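Local structure of O-methyltransferase (Coxiella burnetii, 3TR6) at residues Ile71-Gly76 against Ala103-Tyr108; Ile144-Asp149 against Ile170-Val175. The protein probably transfers methyl groups from S-adenosylmethionine to hydroxyl oxygens of its substrates, with a divalent metal ion beside the cofactor. One frame throughout, in Å; residues are numbered along the deposited sequence.

Contact 1 of 2, residues Ile71-Gly76 against Ala103-Tyr108; sequences IGTFTG and ALAKEY. With SAH (S-adenosyl-L-homocysteine), chain C.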
loop_
_atom_site.group_PDB
_atom_site.type_symbol
_atom_site.label_atom_id
_atom_site.label_comp_id
_atom_site.label_asym_id
_atom_site.label_seq_id
_atom_site.Cartn_x
_atom_site.Cartn_y
_atom_site.Cartn_z
ATOM N N ILE A 71 13.717 10.610 -6.524
ATOM C CA ILE A 71 14.910 11.131 -5.862
ATOM C C ILE A 71 15.879 10.015 -5.458
ATOM O O ILE A 71 15.626 9.269 -4.510
ATOM C CB ILE A 71 14.546 11.967 -4.624
ATOM C CG1 ILE A 71 13.548 13.067 -5.002
ATOM C CG2 ILE A 71 15.792 12.570 -4.007
ATOM C CD1 ILE A 71 13.182 13.980 -3.849
ATOM N N GLY A 72 16.989 9.913 -6.185
ATOM C CA GLY A 72 17.970 8.868 -5.956
ATOM C C GLY A 72 17.912 7.810 -7.042
ATOM O O GLY A 72 17.291 6.763 -6.867
ATOM N N THR A 73 18.572 8.082 -8.163
ATOM C CA THR A 73 18.486 7.224 -9.339
ATOM C C THR A 73 19.242 5.910 -9.183
ATOM O O THR A 73 18.729 4.846 -9.528
ATOM C CB THR A 73 19.046 7.928 -10.589
ATOM O OG1 THR A 73 18.591 9.285 -10.627
ATOM C CG2 THR A 73 18.606 7.204 -11.852
ATOM N N PHE A 74 20.467 5.995 -8.674
ATOM C CA PHE A 74 21.382 4.863 -8.693
ATOM C C PHE A 74 21.433 4.314 -10.116
ATOM O O PHE A 74 21.713 5.052 -11.054
ATOM C CB PHE A 74 20.937 3.781 -7.709
ATOM C CG PHE A 74 21.999 2.758 -7.416
ATOM C CD1 PHE A 74 23.337 3.044 -7.644
ATOM C CD2 PHE A 74 21.658 1.505 -6.928
ATOM C CE1 PHE A 74 24.319 2.103 -7.382
ATOM C CE2 PHE A 74 22.634 0.558 -6.661
ATOM C CZ PHE A 74 23.969 0.859 -6.890
ATOM N N THR A 75 21.154 3.026 -10.282
ATOM C CA THR A 75 21.127 2.433 -11.616
ATOM C C THR A 75 19.712 2.426 -12.193
ATOM O O THR A 75 19.437 1.751 -13.186
ATOM C CB THR A 75 21.730 1.017 -11.632
ATOM O OG1 THR A 75 21.014 0.174 -10.723
ATOM C CG2 THR A 75 23.200 1.061 -11.230
ATOM N N GLY A 76 18.819 3.175 -11.548
ATOM C CA GLY A 76 17.503 3.464 -12.091
ATOM C C GLY A 76 16.420 2.408 -11.962
ATOM O O GLY A 76 15.507 2.366 -12.789
ATOM N N ALA A 103 24.499 6.485 -15.832
ATOM C CA ALA A 103 24.802 6.123 -17.212
ATOM C C ALA A 103 24.208 4.757 -17.537
ATOM O O ALA A 103 23.660 4.545 -18.620
ATOM C CB ALA A 103 26.303 6.126 -17.445
ATOM N N LEU A 104 24.318 3.832 -16.591
ATOM C CA LEU A 104 23.722 2.513 -16.748
ATOM C C LEU A 104 22.200 2.627 -16.728
ATOM O O LEU A 104 21.505 1.952 -17.487
ATOM C CB LEU A 104 24.198 1.569 -15.644
ATOM C CG LEU A 104 23.710 0.125 -15.753
ATOM C CD1 LEU A 104 24.121 -0.482 -17.086
ATOM C CD2 LEU A 104 24.235 -0.702 -14.593
ATOM N N ALA A 105 21.694 3.490 -15.851
ATOM C CA ALA A 105 20.267 3.785 -15.796
ATOM C C ALA A 105 19.726 4.221 -17.158
ATOM O O ALA A 105 18.778 3.626 -17.669
ATOM C CB ALA A 105 19.986 4.841 -14.746
ATOM N N LYS A 106 20.332 5.257 -17.737
ATOM C CA LYS A 106 19.952 5.732 -19.069
ATOM C C LYS A 106 19.872 4.565 -20.034
ATOM O O LYS A 106 18.911 4.432 -20.790
ATOM C CB LYS A 106 20.976 6.727 -19.615
ATOM C CG LYS A 106 20.876 8.139 -19.080
ATOM C CD LYS A 106 22.022 8.986 -19.616
ATOM C CE LYS A 106 21.972 10.398 -19.063
ATOM N NZ LYS A 106 23.233 11.149 -19.327
ATOM N N GLU A 107 20.904 3.731 -20.005
ATOM C CA GLU A 107 21.028 2.609 -20.921
ATOM C C GLU A 107 19.812 1.699 -20.813
ATOM O O GLU A 107 19.221 1.321 -21.820
ATOM C CB GLU A 107 22.310 1.838 -20.608
ATOM C CG GLU A 107 22.768 0.875 -21.675
ATOM C CD GLU A 107 24.083 0.213 -21.304
ATOM O OE1 GLU A 107 25.049 0.934 -20.954
ATOM O OE2 GLU A 107 24.129 -1.032 -21.344
ATOM N N TYR A 108 19.423 1.373 -19.584
ATOM C CA TYR A 108 18.334 0.429 -19.361
ATOM C C TYR A 108 16.950 1.010 -19.637
ATOM O O TYR A 108 16.071 0.301 -20.129
ATOM C CB TYR A 108 18.404 -0.173 -17.952
ATOM C CG TYR A 108 19.237 -1.434 -17.882
ATOM C CD1 TYR A 108 18.641 -2.686 -17.941
ATOM C CD2 TYR A 108 20.622 -1.373 -17.773
ATOM C CE1 TYR A 108 19.395 -3.841 -17.885
ATOM C CE2 TYR A 108 21.386 -2.525 -17.715
ATOM C CZ TYR A 108 20.766 -3.756 -17.771
ATOM O OH TYR A 108 21.518 -4.907 -17.716
HETATM N N SAH C . 15.910 4.326 -5.917
HETATM C CA SAH C . 17.232 3.855 -6.225
HETATM C CB SAH C . 18.125 3.859 -4.995
HETATM C CG SAH C . 19.237 4.881 -4.971
HETATM S SD SAH C . 20.431 4.764 -3.647
HETATM C C SAH C . 17.158 2.474 -6.777
HETATM O O SAH C . 18.195 1.754 -6.777
HETATM O OXT SAH C . 16.081 2.021 -7.240
HETATM C "C5'" SAH C . 21.036 6.392 -3.230
HETATM C "C4'" SAH C . 21.379 7.257 -4.319
HETATM O "O4'" SAH C . 21.319 8.656 -3.872
HETATM C "C3'" SAH C . 22.773 7.022 -4.750
HETATM O "O3'" SAH C . 22.784 6.696 -6.078
HETATM C "C2'" SAH C . 23.470 8.299 -4.531
HETATM O "O2'" SAH C . 24.345 8.557 -5.557
HETATM C "C1'" SAH C . 22.368 9.294 -4.531
HETATM N N9 SAH C . 22.657 10.575 -3.894
HETATM C C8 SAH C . 23.407 10.784 -2.801
HETATM N N7 SAH C . 23.408 12.102 -2.547
HETATM C C5 SAH C . 22.660 12.731 -3.476
HETATM C C6 SAH C . 22.317 14.067 -3.708
HETATM N N6 SAH C . 22.793 15.105 -2.850
HETATM N N1 SAH C . 21.528 14.359 -4.756
HETATM C C2 SAH C . 21.075 13.398 -5.571
HETATM N N3 SAH C . 21.388 12.110 -5.378
HETATM C C4 SAH C . 22.175 11.752 -4.343
#

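Contact 2 of 2, residues Ile144-Asp149 against Ile170-Val175; sequences IYIDAD and IAVDNV. With NI (nickel (II) ion), chain B; SAH (S-adenosyl-L-homocysteine), chain C.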
loop_
_atom_site.group_PDB
_atom_site.type_symbol
_atom_site.label_atom_id
_atom_site.label_comp_id
_atom_site.label_asym_id
_atom_site.label_seq_id
_atom_site.Cartn_x
_atom_site.Cartn_y
_atom_site.Cartn_z
ATOM N N ILE A 144 5.991 11.548 -5.406
ATOM C CA ILE A 144 7.425 11.731 -5.215
ATOM C C ILE A 144 8.030 10.615 -4.349
ATOM O O ILE A 144 7.579 10.366 -3.230
ATOM C CB ILE A 144 7.746 13.113 -4.609
ATOM C CG1 ILE A 144 7.217 14.226 -5.515
ATOM C CG2 ILE A 144 9.242 13.279 -4.415
ATOM C CD1 ILE A 144 7.455 15.633 -4.980
ATOM N N TYR A 145 9.052 9.951 -4.883
ATOM C CA TYR A 145 9.734 8.865 -4.186
ATOM C C TYR A 145 11.102 9.324 -3.700
ATOM O O TYR A 145 11.989 9.622 -4.502
ATOM C CB TYR A 145 9.870 7.652 -5.108
ATOM C CG TYR A 145 10.616 6.471 -4.518
ATOM C CD1 TYR A 145 10.247 5.923 -3.298
ATOM C CD2 TYR A 145 11.672 5.885 -5.205
ATOM C CE1 TYR A 145 10.925 4.832 -2.767
ATOM C CE2 TYR A 145 12.352 4.799 -4.691
ATOM C CZ TYR A 145 11.980 4.274 -3.472
ATOM O OH TYR A 145 12.667 3.188 -2.966
ATOM N N ILE A 146 11.261 9.385 -2.381
ATOM C CA ILE A 146 12.485 9.884 -1.768
ATOM C C ILE A 146 13.395 8.742 -1.339
ATOM O O ILE A 146 13.084 8.014 -0.396
ATOM C CB ILE A 146 12.176 10.748 -0.537
ATOM C CG1 ILE A 146 11.254 11.913 -0.917
ATOM C CG2 ILE A 146 13.470 11.232 0.104
ATOM C CD1 ILE A 146 10.752 12.705 0.264
ATOM N N ASP A 147 14.528 8.597 -2.021
ATOM C CA ASP A 147 15.433 7.480 -1.771
ATOM C C ASP A 147 16.883 7.827 -2.130
ATOM O O ASP A 147 17.537 7.118 -2.896
ATOM C CB ASP A 147 14.951 6.244 -2.538
ATOM C CG ASP A 147 15.753 5.006 -2.217
ATOM O OD1 ASP A 147 15.650 4.017 -2.974
ATOM O OD2 ASP A 147 16.488 5.022 -1.209
ATOM N N ALA A 148 17.378 8.925 -1.567
ATOM C CA ALA A 148 18.753 9.361 -1.801
ATOM C C ALA A 148 19.540 9.420 -0.493
ATOM O O ALA A 148 19.394 8.555 0.367
ATOM C CB ALA A 148 18.769 10.710 -2.501
ATOM N N ASP A 149 20.380 10.438 -0.344
ATOM C CA ASP A 149 21.131 10.617 0.895
ATOM C C ASP A 149 20.177 10.840 2.067
ATOM O O ASP A 149 19.354 11.756 2.043
ATOM C CB ASP A 149 22.134 11.771 0.772
ATOM C CG ASP A 149 21.526 13.018 0.146
ATOM O OD1 ASP A 149 20.921 12.910 -0.943
ATOM O OD2 ASP A 149 21.654 14.110 0.744
ATOM N N ILE A 170 3.770 11.271 -1.167
ATOM C CA ILE A 170 5.190 11.089 -0.882
ATOM C C ILE A 170 5.454 9.653 -0.443
ATOM O O ILE A 170 4.783 9.138 0.447
ATOM C CB ILE A 170 5.677 12.009 0.250
ATOM C CG1 ILE A 170 5.564 13.477 -0.154
ATOM C CG2 ILE A 170 7.114 11.681 0.614
ATOM C CD1 ILE A 170 5.842 14.431 0.973
ATOM N N ALA A 171 6.432 9.010 -1.071
ATOM C CA ALA A 171 6.887 7.694 -0.638
ATOM C C ALA A 171 8.331 7.789 -0.152
ATOM O O ALA A 171 9.200 8.277 -0.870
ATOM C CB ALA A 171 6.761 6.689 -1.763
ATOM N N VAL A 172 8.582 7.335 1.072
ATOM C CA VAL A 172 9.920 7.400 1.649
ATOM C C VAL A 172 10.434 6.007 1.991
ATOM O O VAL A 172 9.785 5.263 2.723
ATOM C CB VAL A 172 9.945 8.278 2.916
ATOM C CG1 VAL A 172 11.362 8.380 3.474
ATOM C CG2 VAL A 172 9.385 9.661 2.614
ATOM N N ASP A 173 11.601 5.659 1.461
ATOM C CA ASP A 173 12.200 4.355 1.719
ATOM C C ASP A 173 13.137 4.405 2.926
ATOM O O ASP A 173 13.537 5.481 3.369
ATOM C CB ASP A 173 12.955 3.868 0.482
ATOM C CG ASP A 173 13.408 2.423 0.601
ATOM O OD1 ASP A 173 12.949 1.721 1.528
ATOM O OD2 ASP A 173 14.215 1.987 -0.245
ATOM N N ASN A 174 13.464 3.232 3.461
ATOM C CA ASN A 174 14.472 3.090 4.514
ATOM C C ASN A 174 14.116 3.750 5.844
ATOM O O ASN A 174 15.001 4.191 6.575
ATOM C CB ASN A 174 15.846 3.588 4.037
ATOM C CG ASN A 174 16.309 2.900 2.764
ATOM O OD1 ASN A 174 16.707 1.729 2.776
ATOM N ND2 ASN A 174 16.264 3.629 1.654
ATOM N N VAL A 175 12.827 3.805 6.165
ATOM C CA VAL A 175 12.389 4.398 7.427
ATOM C C VAL A 175 12.574 3.452 8.615
ATOM O O VAL A 175 12.458 3.867 9.765
ATOM C CB VAL A 175 10.916 4.862 7.365
ATOM C CG1 VAL A 175 10.788 6.116 6.516
ATOM C CG2 VAL A 175 10.023 3.746 6.837
HETATM NI NI NI B . 16.638 2.527 -0.583
HETATM N N SAH C . 15.910 4.326 -5.917
HETATM C CA SAH C . 17.232 3.855 -6.225
HETATM C CB SAH C . 18.125 3.859 -4.995
HETATM C CG SAH C . 19.237 4.881 -4.971
HETATM S SD SAH C . 20.431 4.764 -3.647
HETATM C C SAH C . 17.158 2.474 -6.777
HETATM O O SAH C . 18.195 1.754 -6.777
HETATM O OXT SAH C . 16.081 2.021 -7.240
HETATM C "C5'" SAH C . 21.036 6.392 -3.230
HETATM C "C4'" SAH C . 21.379 7.257 -4.319
HETATM O "O4'" SAH C . 21.319 8.656 -3.872
HETATM C "C3'" SAH C . 22.773 7.022 -4.750
HETATM O "O3'" SAH C . 22.784 6.696 -6.078
HETATM C "C2'" SAH C . 23.470 8.299 -4.531
HETATM O "O2'" SAH C . 24.345 8.557 -5.557
HETATM C "C1'" SAH C . 22.368 9.294 -4.531
HETATM N N9 SAH C . 22.657 10.575 -3.894
HETATM C C8 SAH C . 23.407 10.784 -2.801
HETATM N N7 SAH C . 23.408 12.102 -2.547
HETATM C C5 SAH C . 22.660 12.731 -3.476
HETATM C C6 SAH C . 22.317 14.067 -3.708
HETATM N N6 SAH C . 22.793 15.105 -2.850
HETATM N N1 SAH C . 21.528 14.359 -4.756
HETATM C C2 SAH C . 21.075 13.398 -5.571
HETATM N N3 SAH C . 21.388 12.110 -5.378
HETATM C C4 SAH C . 22.175 11.752 -4.343
HETATM O O HOH W 1 15.194 7.910 2.015
#

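Contact 1 of 2, residues Ile71-Gly76 against Ala103-Tyr108
The glycine-containing loop that follows the first strand of a Rossmann-like methyltransferase rests here on helix 99-111; no hydrogen bond links the two segments, which meet through methyls and backbone. A105 is the closest point: its CB points at the loop and packs on the backbone of T75 and G76, 3.5 Å from T75 O and 3.8 Å from G76 N. The A105 CA-H makes a bent contact with T75 O (CA to O 3.4 Å). On one flank lies the methyl of T73, CG2 to A105 CB 4.0 Å; on the other, T75 and L104 lie side by side, their CG2 and CD2 3.9 Å apart. With OG1 between its backbone N and carbonyl carbon (chi1 58°), T75 has CG2 anti to that carbon and against the leucine, while OG1 hydrogen-bonds T37 OG1 of helix 28-40. T73 OG1 likewise turns to T94. G76 ends a type II' turn begun at T73. On the ligand side, G72 O takes a weak hydrogen bond from the homocysteine N, and F74 CB packs 3.4 Å from its CG. Such a loop, cradling the amino-acid end of the cofactor, is characteristic of class I S-adenosylmethionine-dependent methyltransferases.

Contact 2 of 2, residues Ile144-Asp149 against Ile170-Val175
Two neighbouring parallel strands, 144-146 and 170-173, show how a sheet sorts its side chains before ending in a metal site. I144 O accepts from A171 N, A171 O from I146 N, both at 2.8 Å and nearly straight; D173 N reaches I146 O only weakly. On the isoleucine face, I146 lies beside V172 and oblique to I170, its CD1 resting against the shallow notch where their touching CG2 methyls meet (I170 3.8 Å, V172 4.1 Å). On the other face A171 CB abuts the CD1 side of the Y145 ring at 3.9 Å. With CG anti to the backbone N (chi1 178°), that ring runs alongside D173, its plane 22° from the carboxylate. Q52 holds both the phenol OH, shared with T48, and D173 OD1. At the C-terminal strand ends D147 OD2 (2.6 Å) and D173 OD2 (2.5 Å) bind nickel; N174 completes the site, ND2 modelled nearest the ion although its oxygen is the likelier ligand. D147 OD1 receives the amino group of S-adenosylhomocysteine at 3.0 Å. Helix 153-163 covers the isoleucine face through S160 and Y157; strand 67-71 borders 144-146, and antiparallel strand 218-223 flanks 170-173 on its far side.

Contacts 1 and 2, their centres 16 Å apart, illustrate how a Rossmann-like sheet places a cofactor at the ends of its strands. They are joined directly: strand 67-71 lies beside 141-146, and I71 probably hydrogen-bonds through its N to Y145 O and through its O to D147 N, each at 2.8 Å. Just past these bonds A148 CB packs 3.8 Å from I71 CG2. The loop of contact 1 and the strand end of contact 2 thus approach S-adenosylhomocysteine together: its amino group lies between G72 O and D147 OD1. From there the pocket continues through contact 2 to nickel, which lies 5.4 Å from SD of the ligand, the sulfur that would carry the methyl group.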